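PDB 2FSJ: archaeal actin homolog from Thermoplasma acidophilum, which polymerizes into bundles of helical filaments in a reaction that requires a nucleoside triphosphate and works best with ATP. Local coordinates for residues D203-N208 with E217-L222; G127-T132 with R169-G174; V120-G125 with R159-T164. One frame throughout, in Å; residues are numbered along the deposited sequence.

Contact 1: residues D203-N208 with E217-L222; sequences DVLTIN and ELSFSL
V204 lies over one face of the F220 ring, where the two arms of a beta hairpin pair antiparallel. V204 CB stands over that face, 3.9 Å from the centroid of the F220 ring, a CH-pi contact set toward the rim of the ring. From CB the side chain forks. V204 CG1 reaches CZ of F220 at 3.7 Å and also nears CE2. CG2 turns to the other side and meets CE1 of F220. The F220 ring comes under the valine because its CG sits between the backbone N and the carbonyl carbon (chi1 51°). The backbones of the same two residues exchange a pair of hydrogen bonds, V204 N to F220 O and F220 N to V204 O, both 2.9 Å.

Beyond this pair, side chains take over the bonding. S219 OG accepts from T206 N at 3.0 Å and is also hydrogen-bonded to V215 O. T206 OG1 donates to L218 O at 2.8 Å, from well above the carbonyl plane. The T206 methyl CG2 packs on CB of L218. Near D203, a water donates to OD1 and also bonds S221 OG.

Strand 213-222 is an outer strand of the four-stranded sheet in this actin-like fold, with 202-208 next to it. V204, T206 and F220 pack against helix 268-290. On the opposite face, L205 leans on V173 of helix 173-182, and strand 191-197 continues the sheet beyond strand 202-208.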
ATOM      1  N   ASP A 203      -2.546  -9.124  -4.004  1.00 15.82           N
ATOM      2  CA  ASP A 203      -1.697  -9.957  -3.143  1.00 14.45           C
ATOM      3  C   ASP A 203      -2.659 -10.765  -2.283  1.00 13.06           C
ATOM      4  O   ASP A 203      -3.486 -10.198  -1.518  1.00 10.69           O
ATOM      5  CB  ASP A 203      -0.842  -9.036  -2.298  1.00 14.13           C
ATOM      6  CG  ASP A 203       0.280  -9.746  -1.602  1.00 20.88           C
ATOM      7  OD1 ASP A 203       1.343  -9.916  -2.266  1.00 24.10           O
ATOM      8  OD2 ASP A 203       0.172 -10.184  -0.417  1.00 19.82           O
ATOM      9  N   VAL A 204      -2.537 -12.079  -2.374  1.00 11.59           N
ATOM     10  CA  VAL A 204      -3.385 -12.993  -1.621  1.00 11.76           C
ATOM     11  C   VAL A 204      -2.496 -13.728  -0.643  1.00 11.58           C
ATOM     12  O   VAL A 204      -1.580 -14.470  -1.045  1.00 10.46           O
ATOM     13  CB  VAL A 204      -4.105 -13.959  -2.528  1.00 10.64           C
ATOM     14  CG1 VAL A 204      -4.974 -14.974  -1.712  1.00 10.67           C
ATOM     15  CG2 VAL A 204      -4.920 -13.168  -3.607  1.00 13.09           C
ATOM     16  N   LEU A 205      -2.757 -13.508   0.632  1.00 11.28           N
ATOM     17  CA  LEU A 205      -2.021 -14.174   1.687  1.00 11.77           C
ATOM     18  C   LEU A 205      -2.971 -15.070   2.488  1.00 12.15           C
ATOM     19  O   LEU A 205      -3.958 -14.588   3.092  1.00 10.82           O
ATOM     20  CB  LEU A 205      -1.335 -13.149   2.581  1.00 12.89           C
ATOM     21  CG  LEU A 205      -0.573 -13.959   3.629  1.00 18.67           C
ATOM     22  CD1 LEU A 205       0.917 -14.024   3.427  1.00 19.21           C
ATOM     23  CD2 LEU A 205      -1.027 -13.742   5.030  1.00 19.96           C
ATOM     24  N   THR A 206      -2.693 -16.372   2.439  1.00 11.13           N
ATOM     25  CA  THR A 206      -3.435 -17.367   3.224  1.00 11.69           C
ATOM     26  C   THR A 206      -2.640 -17.662   4.483  1.00 11.47           C
ATOM     27  O   THR A 206      -1.457 -17.919   4.425  1.00 10.82           O
ATOM     28  CB  THR A 206      -3.681 -18.621   2.376  1.00 10.86           C
ATOM     29  OG1 THR A 206      -4.553 -18.273   1.300  1.00 12.04           O
ATOM     30  CG2 THR A 206      -4.438 -19.724   3.161  1.00 11.85           C
ATOM     31  N   ILE A 207      -3.317 -17.529   5.610  1.00 13.00           N
ATOM     32  CA  ILE A 207      -2.744 -17.696   6.943  1.00 13.30           C
ATOM     33  C   ILE A 207      -3.470 -18.799   7.731  1.00 12.86           C
ATOM     34  O   ILE A 207      -4.686 -18.889   7.708  1.00 11.76           O
ATOM     35  CB  ILE A 207      -2.781 -16.313   7.658  1.00 14.72           C
ATOM     36  CG1 ILE A 207      -1.730 -16.215   8.756  1.00 17.21           C
ATOM     37  CG2 ILE A 207      -4.182 -15.956   8.137  1.00 15.77           C
ATOM     38  CD1 ILE A 207      -1.576 -14.767   9.341  1.00 19.07           C
ATOM     39  N   ASN A 208      -2.684 -19.598   8.442  1.00 11.74           N
ATOM     40  CA  ASN A 208      -3.201 -20.635   9.319  1.00 13.11           C
ATOM     41  C   ASN A 208      -3.542 -19.963  10.640  1.00 12.89           C
ATOM     42  O   ASN A 208      -2.667 -19.426  11.297  1.00 12.50           O
ATOM     43  CB  ASN A 208      -2.178 -21.733   9.555  1.00 12.77           C
ATOM     44  CG  ASN A 208      -2.813 -22.945  10.225  1.00 16.17           C
ATOM     45  OD1 ASN A 208      -3.894 -22.805  10.799  1.00 17.24           O
ATOM     46  ND2 ASN A 208      -2.248 -24.143  10.015  1.00 15.46           N
ATOM     47  N   GLU A 217       1.875 -22.350   0.166  1.00 14.53           N
ATOM     48  CA  GLU A 217       1.338 -23.050  -0.976  1.00 15.44           C
ATOM     49  C   GLU A 217       0.060 -22.388  -1.480  1.00 15.48           C
ATOM     50  O   GLU A 217      -0.388 -22.664  -2.597  1.00 14.62           O
ATOM     51  CB  GLU A 217       1.039 -24.519  -0.590  1.00 17.76           C
ATOM     52  CG  GLU A 217       2.277 -25.299  -0.241  1.00 22.05           C
ATOM     53  CD  GLU A 217       2.709 -25.153   1.212  1.00 26.32           C
ATOM     54  OE1 GLU A 217       2.058 -24.412   1.953  1.00 21.09           O
ATOM     55  OE2 GLU A 217       3.739 -25.778   1.605  1.00 32.28           O
ATOM     56  N   LEU A 218      -0.571 -21.575  -0.619  1.00 14.91           N
ATOM     57  CA  LEU A 218      -1.899 -21.008  -0.858  1.00 14.73           C
ATOM     58  C   LEU A 218      -1.820 -19.481  -0.901  1.00 13.75           C
ATOM     59  O   LEU A 218      -2.834 -18.828  -0.780  1.00 11.73           O
ATOM     60  CB  LEU A 218      -2.882 -21.438   0.247  1.00 15.37           C
ATOM     61  CG  LEU A 218      -3.174 -22.955   0.329  1.00 15.48           C
ATOM     62  CD1 LEU A 218      -4.218 -23.233   1.387  1.00 16.11           C
ATOM     63  CD2 LEU A 218      -3.579 -23.533  -1.003  1.00 14.56           C
ATOM     64  N   SER A 219      -0.612 -18.947  -1.093  1.00 12.84           N
ATOM     65  CA  SER A 219      -0.383 -17.509  -1.079  1.00 12.31           C
ATOM     66  C   SER A 219       0.287 -17.161  -2.391  1.00 12.36           C
ATOM     67  O   SER A 219       1.120 -17.897  -2.884  1.00 12.56           O
ATOM     68  CB  SER A 219       0.491 -17.099   0.133  1.00 12.91           C
ATOM     69  OG  SER A 219      -0.156 -17.452   1.358  1.00 12.33           O
ATOM     70  N   PHE A 220      -0.060 -16.031  -2.970  1.00 13.39           N
ATOM     71  CA  PHE A 220       0.333 -15.759  -4.363  1.00 14.25           C
ATOM     72  C   PHE A 220      -0.028 -14.324  -4.739  1.00 14.98           C
ATOM     73  O   PHE A 220      -0.766 -13.665  -4.000  1.00 13.00           O
ATOM     74  CB  PHE A 220      -0.368 -16.749  -5.332  1.00 14.47           C
ATOM     75  CG  PHE A 220      -1.873 -16.835  -5.144  1.00 16.04           C
ATOM     76  CD1 PHE A 220      -2.743 -16.007  -5.836  1.00 16.85           C
ATOM     77  CD2 PHE A 220      -2.420 -17.775  -4.288  1.00 16.58           C
ATOM     78  CE1 PHE A 220      -4.120 -16.117  -5.633  1.00 16.54           C
ATOM     79  CE2 PHE A 220      -3.769 -17.864  -4.097  1.00 17.74           C
ATOM     80  CZ  PHE A 220      -4.610 -17.037  -4.733  1.00 14.84           C
ATOM     81  N   SER A 221       0.464 -13.856  -5.884  1.00 15.55           N
ATOM     82  CA  SER A 221       0.296 -12.462  -6.321  1.00 17.94           C
ATOM     83  C   SER A 221      -0.262 -12.515  -7.705  1.00 20.39           C
ATOM     84  O   SER A 221       0.336 -13.179  -8.564  1.00 20.50           O
ATOM     85  CB  SER A 221       1.635 -11.716  -6.369  1.00 18.87           C
ATOM     86  OG  SER A 221       1.449 -10.343  -6.799  1.00 21.48           O
ATOM     87  N   LEU A 222      -1.428 -11.886  -7.910  1.00 20.65           N
ATOM     88  CA  LEU A 222      -2.077 -11.862  -9.209  1.00 21.01           C
ATOM     89  C   LEU A 222      -1.715 -10.543  -9.885  1.00 20.44           C
ATOM     90  O   LEU A 222      -1.760  -9.490  -9.274  1.00 21.27           O
ATOM     91  CB  LEU A 222      -3.589 -11.969  -9.046  1.00 21.78           C
ATOM     92  CG  LEU A 222      -4.144 -13.210  -8.350  1.00 21.31           C
ATOM     93  CD1 LEU A 222      -5.656 -13.063  -8.126  1.00 22.35           C
ATOM     94  CD2 LEU A 222      -3.796 -14.470  -9.140  1.00 23.31           C
TER
HETATM   95  O   HOH W   1       2.186  -8.710  -4.741  1.00 29.19           O

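Contact 2: residues G127-T132 with R169-G174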
ATOM      1  N   GLY A 127       7.016  -4.161   5.979  1.00 11.77           N
ATOM      2  CA  GLY A 127       6.669  -5.424   5.365  1.00 12.51           C
ATOM      3  C   GLY A 127       6.805  -5.377   3.868  1.00 12.55           C
ATOM      4  O   GLY A 127       7.086  -4.319   3.269  1.00 12.36           O
ATOM      5  N   THR A 128       6.628  -6.550   3.263  1.00 12.58           N
ATOM      6  CA  THR A 128       6.821  -6.713   1.827  1.00 12.47           C
ATOM      7  C   THR A 128       6.086  -8.025   1.410  1.00 12.59           C
ATOM      8  O   THR A 128       5.897  -8.938   2.249  1.00 11.60           O
ATOM      9  CB  THR A 128       8.344  -6.667   1.454  1.00 13.84           C
ATOM     10  OG1 THR A 128       8.554  -6.690   0.021  1.00 12.18           O
ATOM     11  CG2 THR A 128       9.099  -7.889   1.978  1.00 12.82           C
ATOM     12  N   PRO A 129       5.663  -8.119   0.157  1.00 10.72           N
ATOM     13  CA  PRO A 129       4.964  -9.345  -0.313  1.00 11.81           C
ATOM     14  C   PRO A 129       5.695 -10.635  -0.006  1.00 10.75           C
ATOM     15  O   PRO A 129       6.923 -10.739  -0.137  1.00 10.47           O
ATOM     16  CB  PRO A 129       4.839  -9.099  -1.830  1.00 12.89           C
ATOM     17  CG  PRO A 129       4.741  -7.577  -1.898  1.00 11.74           C
ATOM     18  CD  PRO A 129       5.687  -7.081  -0.902  1.00 11.65           C
ATOM     19  N   LEU A 130       4.939 -11.677   0.315  1.00 10.08           N
ATOM     20  CA  LEU A 130       5.524 -12.926   0.728  1.00 10.40           C
ATOM     21  C   LEU A 130       6.423 -13.605  -0.324  1.00 10.97           C
ATOM     22  O   LEU A 130       7.430 -14.176   0.040  1.00 11.86           O
ATOM     23  CB  LEU A 130       4.407 -13.905   1.124  1.00 10.63           C
ATOM     24  CG  LEU A 130       4.872 -15.283   1.613  1.00  9.98           C
ATOM     25  CD1 LEU A 130       5.695 -15.180   2.878  1.00 12.88           C
ATOM     26  CD2 LEU A 130       3.647 -16.187   1.748  1.00 15.26           C
ATOM     27  N   GLY A 131       6.022 -13.554  -1.603  1.00 12.74           N
ATOM     28  CA  GLY A 131       6.686 -14.278  -2.686  1.00 12.76           C
ATOM     29  C   GLY A 131       8.186 -14.039  -2.815  1.00 13.63           C
ATOM     30  O   GLY A 131       8.957 -14.969  -3.143  1.00 11.90           O
ATOM     31  N   THR A 132       8.616 -12.800  -2.514  1.00 13.61           N
ATOM     32  CA  THR A 132      10.043 -12.456  -2.512  1.00 13.21           C
ATOM     33  C   THR A 132      10.468 -11.887  -1.181  1.00 13.43           C
ATOM     34  O   THR A 132      11.401 -11.066  -1.120  1.00 12.52           O
ATOM     35  CB  THR A 132      10.367 -11.448  -3.603  1.00 13.93           C
ATOM     36  OG1 THR A 132       9.502 -10.282  -3.503  1.00 14.01           O
ATOM     37  CG2 THR A 132      10.105 -12.031  -4.973  1.00 16.60           C
ATOM     38  N   ARG A 169       7.427  -8.048   8.360  1.00 13.67           N
ATOM     39  CA  ARG A 169       6.461  -9.149   8.285  1.00 13.07           C
ATOM     40  C   ARG A 169       5.920  -9.218   6.874  1.00 12.41           C
ATOM     41  O   ARG A 169       5.900  -8.178   6.237  1.00 12.21           O
ATOM     42  CB  ARG A 169       5.304  -8.890   9.215  1.00 13.03           C
ATOM     43  CG  ARG A 169       5.618  -9.096  10.675  1.00 15.85           C
ATOM     44  CD  ARG A 169       5.982 -10.530  11.054  1.00 20.79           C
ATOM     45  NE  ARG A 169       6.274 -10.597  12.479  1.00 25.61           N
ATOM     46  CZ  ARG A 169       7.470 -10.382  13.029  1.00 28.56           C
ATOM     47  NH1 ARG A 169       8.555 -10.108  12.286  1.00 25.50           N
ATOM     48  NH2 ARG A 169       7.590 -10.473  14.349  1.00 30.62           N
ATOM     49  N   PRO A 170       5.472 -10.391   6.394  1.00 11.15           N
ATOM     50  CA  PRO A 170       4.864 -10.494   5.063  1.00 12.22           C
ATOM     51  C   PRO A 170       3.640  -9.626   4.934  1.00 11.04           C
ATOM     52  O   PRO A 170       2.850  -9.526   5.878  1.00 10.87           O
ATOM     53  CB  PRO A 170       4.510 -11.988   4.952  1.00 11.60           C
ATOM     54  CG  PRO A 170       5.521 -12.649   5.797  1.00 13.49           C
ATOM     55  CD  PRO A 170       5.565 -11.723   7.002  1.00 12.73           C
ATOM     56  N   GLN A 171       3.480  -8.959   3.785  1.00 11.08           N
ATOM     57  CA  GLN A 171       2.287  -8.218   3.515  1.00 12.21           C
ATOM     58  C   GLN A 171       1.063  -9.178   3.653  1.00 12.00           C
ATOM     59  O   GLN A 171       1.117 -10.351   3.231  1.00 12.52           O
ATOM     60  CB  GLN A 171       2.352  -7.648   2.089  1.00 13.45           C
ATOM     61  CG  GLN A 171       1.196  -6.748   1.721  1.00 14.98           C
ATOM     62  CD  GLN A 171       1.497  -5.930   0.448  1.00 18.97           C
ATOM     63  OE1 GLN A 171       2.594  -5.365   0.323  1.00 21.80           O
ATOM     64  NE2 GLN A 171       0.564  -5.912  -0.483  1.00 15.06           N
ATOM     65  N   GLY A 172       0.018  -8.695   4.293  1.00 10.64           N
ATOM     66  CA  GLY A 172      -1.100  -9.528   4.679  1.00 11.30           C
ATOM     67  C   GLY A 172      -1.025 -10.072   6.099  1.00 11.39           C
ATOM     68  O   GLY A 172      -2.030 -10.152   6.789  1.00 11.94           O
ATOM     69  N   VAL A 173       0.140 -10.509   6.518  1.00 11.40           N
ATOM     70  CA  VAL A 173       0.329 -10.942   7.901  1.00 12.41           C
ATOM     71  C   VAL A 173       0.197  -9.742   8.836  1.00 13.42           C
ATOM     72  O   VAL A 173      -0.370  -9.889   9.908  1.00 12.69           O
ATOM     73  CB  VAL A 173       1.695 -11.653   8.090  1.00 12.12           C
ATOM     74  CG1 VAL A 173       2.078 -11.828   9.565  1.00 15.08           C
ATOM     75  CG2 VAL A 173       1.670 -12.984   7.381  1.00 14.95           C
ATOM     76  N   GLY A 174       0.732  -8.581   8.429  1.00 13.09           N
ATOM     77  CA  GLY A 174       0.542  -7.339   9.187  1.00 13.29           C
ATOM     78  C   GLY A 174      -0.929  -7.077   9.462  1.00 12.30           C
ATOM     79  O   GLY A 174      -1.336  -6.913  10.610  1.00 14.71           O
TER
HETATM   80  O   HOH W   2       2.058 -11.290   0.877  1.00 11.46           O
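T128 and Q171 meet where strands 120-128 and 158-170, parallel neighbours in the sheet of the actin-like N-terminal domain, run out into loops. The tight part is a single good backbone bond: Q171 N donates to T128 O at 2.9 Å, nearly straight (163°) but from above the carbonyl plane. P170 CA also closes on T128 O, at 3.4 Å. One step back the pairing weakens. T128 N reaches R169 O only at 3.5 Å, a weak bond. The CA of G127 comes within 3.0 Å of R169 O.

Side chains add lighter packing. The L130 methyl CD1 touches the P170 ring at CG, 3.9 Å away. The Q171 chain runs out extended, with CG anti to the backbone N (chi1 -175°), and this brings OE1 across to CD and CG of P129, the two side chains crossing at a slant. Its NE2 is hydrogen-bonded to D92 and weakly to D196. T128 OG1 turns to another partner, G93 O. Q171 lies near a bound glycerol and about 8 Å, side chain to side chain, from the ATP-binding K34.

Further on, solvent enters the contact. A water links the two segments, accepting from L130 N at 3.0 Å and donating to Q171 O at 2.7 Å.

Contact 3: residues V120-G125 with R159-T164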
ATOM      1  N   VAL A 120      17.559  11.020  16.088  1.00 29.26           N
ATOM      2  CA  VAL A 120      16.613  10.046  16.662  1.00 27.76           C
ATOM      3  C   VAL A 120      16.933   8.583  16.308  1.00 26.04           C
ATOM      4  O   VAL A 120      17.062   8.243  15.127  1.00 25.19           O
ATOM      5  CB  VAL A 120      15.147  10.348  16.220  1.00 28.54           C
ATOM      6  CG1 VAL A 120      14.188   9.349  16.830  1.00 29.64           C
ATOM      7  CG2 VAL A 120      14.731  11.742  16.630  1.00 31.78           C
ATOM      8  N   ASP A 121      17.054   7.715  17.319  1.00 23.19           N
ATOM      9  CA  ASP A 121      17.212   6.276  17.089  1.00 22.67           C
ATOM     10  C   ASP A 121      15.859   5.640  16.830  1.00 22.84           C
ATOM     11  O   ASP A 121      14.965   5.731  17.693  1.00 20.78           O
ATOM     12  CB  ASP A 121      17.823   5.585  18.302  1.00 23.41           C
ATOM     13  CG  ASP A 121      19.279   5.887  18.465  1.00 27.38           C
ATOM     14  OD1 ASP A 121      19.873   6.510  17.553  1.00 23.30           O
ATOM     15  OD2 ASP A 121      19.905   5.513  19.482  1.00 34.53           O
ATOM     16  N   LEU A 122      15.714   4.991  15.670  1.00 21.05           N
ATOM     17  CA  LEU A 122      14.439   4.428  15.246  1.00 21.09           C
ATOM     18  C   LEU A 122      14.489   2.948  15.138  1.00 19.11           C
ATOM     19  O   LEU A 122      15.485   2.406  14.687  1.00 19.33           O
ATOM     20  CB  LEU A 122      14.142   4.895  13.804  1.00 21.94           C
ATOM     21  CG  LEU A 122      13.643   6.285  13.588  1.00 25.41           C
ATOM     22  CD1 LEU A 122      13.332   6.482  12.080  1.00 28.38           C
ATOM     23  CD2 LEU A 122      12.410   6.520  14.467  1.00 28.29           C
ATOM     24  N   VAL A 123      13.388   2.297  15.466  1.00 18.31           N
ATOM     25  CA  VAL A 123      13.119   0.953  14.981  1.00 19.12           C
ATOM     26  C   VAL A 123      11.928   1.111  14.016  1.00 18.04           C
ATOM     27  O   VAL A 123      10.885   1.669  14.410  1.00 18.13           O
ATOM     28  CB  VAL A 123      12.725   0.009  16.105  1.00 19.45           C
ATOM     29  CG1 VAL A 123      12.253  -1.315  15.557  1.00 20.59           C
ATOM     30  CG2 VAL A 123      13.940  -0.204  17.135  1.00 20.79           C
ATOM     31  N   ILE A 124      12.094   0.632  12.791  1.00 17.14           N
ATOM     32  CA  ILE A 124      11.010   0.672  11.795  1.00 16.50           C
ATOM     33  C   ILE A 124      10.398  -0.735  11.660  1.00 15.45           C
ATOM     34  O   ILE A 124      11.115  -1.736  11.457  1.00 15.48           O
ATOM     35  CB  ILE A 124      11.542   1.165  10.423  1.00 17.14           C
ATOM     36  CG1 ILE A 124      12.065   2.613  10.496  1.00 18.46           C
ATOM     37  CG2 ILE A 124      10.434   1.030   9.346  1.00 17.65           C
ATOM     38  CD1 ILE A 124      12.920   3.053   9.281  1.00 20.76           C
ATOM     39  N   GLY A 125       9.088  -0.827  11.801  1.00 13.46           N
ATOM     40  CA  GLY A 125       8.352  -2.029  11.488  1.00 13.24           C
ATOM     41  C   GLY A 125       7.716  -1.858  10.087  1.00 13.06           C
ATOM     42  O   GLY A 125       6.993  -0.886   9.804  1.00 11.23           O
ATOM     43  N   ARG A 159      16.794  17.235   9.886  1.00 16.90           N
ATOM     44  CA  ARG A 159      16.386  16.224  10.814  1.00 16.63           C
ATOM     45  C   ARG A 159      17.164  14.937  10.501  1.00 16.69           C
ATOM     46  O   ARG A 159      17.234  14.492   9.351  1.00 16.81           O
ATOM     47  CB  ARG A 159      14.892  15.989  10.698  1.00 16.53           C
ATOM     48  CG  ARG A 159      14.038  17.165  11.118  1.00 18.19           C
ATOM     49  CD  ARG A 159      12.542  16.902  11.093  1.00 18.61           C
ATOM     50  NE  ARG A 159      11.833  18.153  11.048  1.00 17.27           N
ATOM     51  CZ  ARG A 159      10.575  18.320  10.653  1.00 16.78           C
ATOM     52  NH1 ARG A 159       9.791  17.301  10.348  1.00 19.59           N
ATOM     53  NH2 ARG A 159      10.099  19.524  10.590  1.00 18.07           N
ATOM     54  N   GLN A 160      17.679  14.313  11.533  1.00 15.72           N
ATOM     55  CA  GLN A 160      18.504  13.132  11.398  1.00 16.97           C
ATOM     56  C   GLN A 160      17.921  11.899  12.103  1.00 16.88           C
ATOM     57  O   GLN A 160      17.435  11.984  13.251  1.00 17.04           O
ATOM     58  CB  GLN A 160      19.922  13.460  11.915  1.00 17.65           C
ATOM     59  CG  GLN A 160      20.963  12.679  11.235  1.00 19.71           C
ATOM     60  CD  GLN A 160      22.389  13.214  11.454  1.00 20.65           C
ATOM     61  OE1 GLN A 160      23.171  13.374  10.514  1.00 24.22           O
ATOM     62  NE2 GLN A 160      22.705  13.440  12.668  1.00 18.70           N
ATOM     63  N   PHE A 161      17.975  10.751  11.432  1.00 15.94           N
ATOM     64  CA  PHE A 161      17.358   9.499  11.897  1.00 16.26           C
ATOM     65  C   PHE A 161      18.388   8.367  11.783  1.00 18.62           C
ATOM     66  O   PHE A 161      19.001   8.148  10.707  1.00 17.42           O
ATOM     67  CB  PHE A 161      16.097   9.172  11.044  1.00 16.84           C
ATOM     68  CG  PHE A 161      15.125  10.321  10.923  1.00 14.40           C
ATOM     69  CD1 PHE A 161      14.121  10.527  11.896  1.00 12.58           C
ATOM     70  CD2 PHE A 161      15.213  11.210   9.869  1.00 12.54           C
ATOM     71  CE1 PHE A 161      13.214  11.561  11.777  1.00 12.59           C
ATOM     72  CE2 PHE A 161      14.293  12.280   9.746  1.00 15.35           C
ATOM     73  CZ  PHE A 161      13.310  12.465  10.736  1.00 14.02           C
ATOM     74  N   ASN A 162      18.599   7.667  12.891  1.00 18.66           N
ATOM     75  CA  ASN A 162      19.492   6.521  12.969  1.00 20.84           C
ATOM     76  C   ASN A 162      18.644   5.298  12.970  1.00 20.77           C
ATOM     77  O   ASN A 162      17.880   5.029  13.929  1.00 20.67           O
ATOM     78  CB  ASN A 162      20.338   6.525  14.231  1.00 20.98           C
ATOM     79  CG  ASN A 162      21.321   5.314  14.305  1.00 26.22           C
ATOM     80  OD1 ASN A 162      21.736   4.721  13.280  1.00 33.84           O
ATOM     81  ND2 ASN A 162      21.690   4.951  15.521  1.00 33.02           N
ATOM     82  N   ILE A 163      18.693   4.570  11.873  1.00 21.79           N
ATOM     83  CA  ILE A 163      17.847   3.414  11.763  1.00 22.55           C
ATOM     84  C   ILE A 163      18.620   2.292  12.426  1.00 23.54           C
ATOM     85  O   ILE A 163      19.613   1.831  11.853  1.00 25.26           O
ATOM     86  CB  ILE A 163      17.554   3.068  10.265  1.00 23.22           C
ATOM     87  CG1 ILE A 163      16.999   4.312   9.522  1.00 25.36           C
ATOM     88  CG2 ILE A 163      16.674   1.853  10.246  1.00 21.54           C
ATOM     89  CD1 ILE A 163      16.300   4.063   8.127  1.00 28.48           C
ATOM     90  N   THR A 164      18.184   1.871  13.613  1.00 23.95           N
ATOM     91  CA  THR A 164      18.890   0.846  14.420  1.00 24.69           C
ATOM     92  C   THR A 164      18.420  -0.552  14.098  1.00 24.60           C
ATOM     93  O   THR A 164      19.172  -1.536  14.262  1.00 25.25           O
ATOM     94  CB  THR A 164      18.751   1.056  15.945  1.00 24.51           C
ATOM     95  OG1 THR A 164      17.385   0.911  16.352  1.00 24.51           O
ATOM     96  CG2 THR A 164      19.132   2.439  16.363  1.00 25.98           C
TER
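D121 and N162 point the same way from adjacent parallel strands, and their polar ends join. N162 ND2 donates to D121 OD1 at 3.1 Å. D121 OD1 lies close to the plane of the N162 amide, while ND2 meets OD1 from above the carboxylate plane; the two planes are 70° apart. N162 CG is anti to the backbone N (chi1 -179°), which lays the amide beside the aspartate.

T164 grips the same strand further along. Both its N and its OG1 donate to L122 O, at 3.0 Å and 2.9 Å. The main-chain donor comes nearly along the C=O axis, the hydroxyl from above the carbonyl plane. T164 CG2 also touches CB of D121.

On the other face the contacts are apolar. CD1 of L122 packs on CB of F161 at 4.0 Å, and the CD1 methyls of I124 and I163 meet at 3.7 Å.

Backbone bonds set this alignment. N162 N donates to V120 O and L122 N to N162 O, each 2.8 Å. Outside the pair, L108 of helix 101-111 packs on L122 and F161. Strands 22-28 and 147-152 flank the two strands in the sheet. Such a mixed sheet with a parallel centre belongs to the N-terminal domain of the actin-like ATPase fold.

From the N terminus, the chain builds strands 22-28 to 74-77 and helix 101-111 before strand 120-128, which serves contact 3 and then contact 2. The chain then forms helix 133-144 and strand 147-152 before returning as strand 158-170. Contact 3 closes this excursion first, and contact 2 closes it again at the far end of the same two strands. Their segments alternate along the chain, so the two loops cross. Contact 1 follows in series, after helix 173-182, and closes a short hairpin in the C-terminal part. Contacts 1 and 2 touch, with P129 against D203 and L130 against S219, and so join the N-terminal and C-terminal parts. Contact 3 stays remote from contact 1, with centres about 31 Å apart.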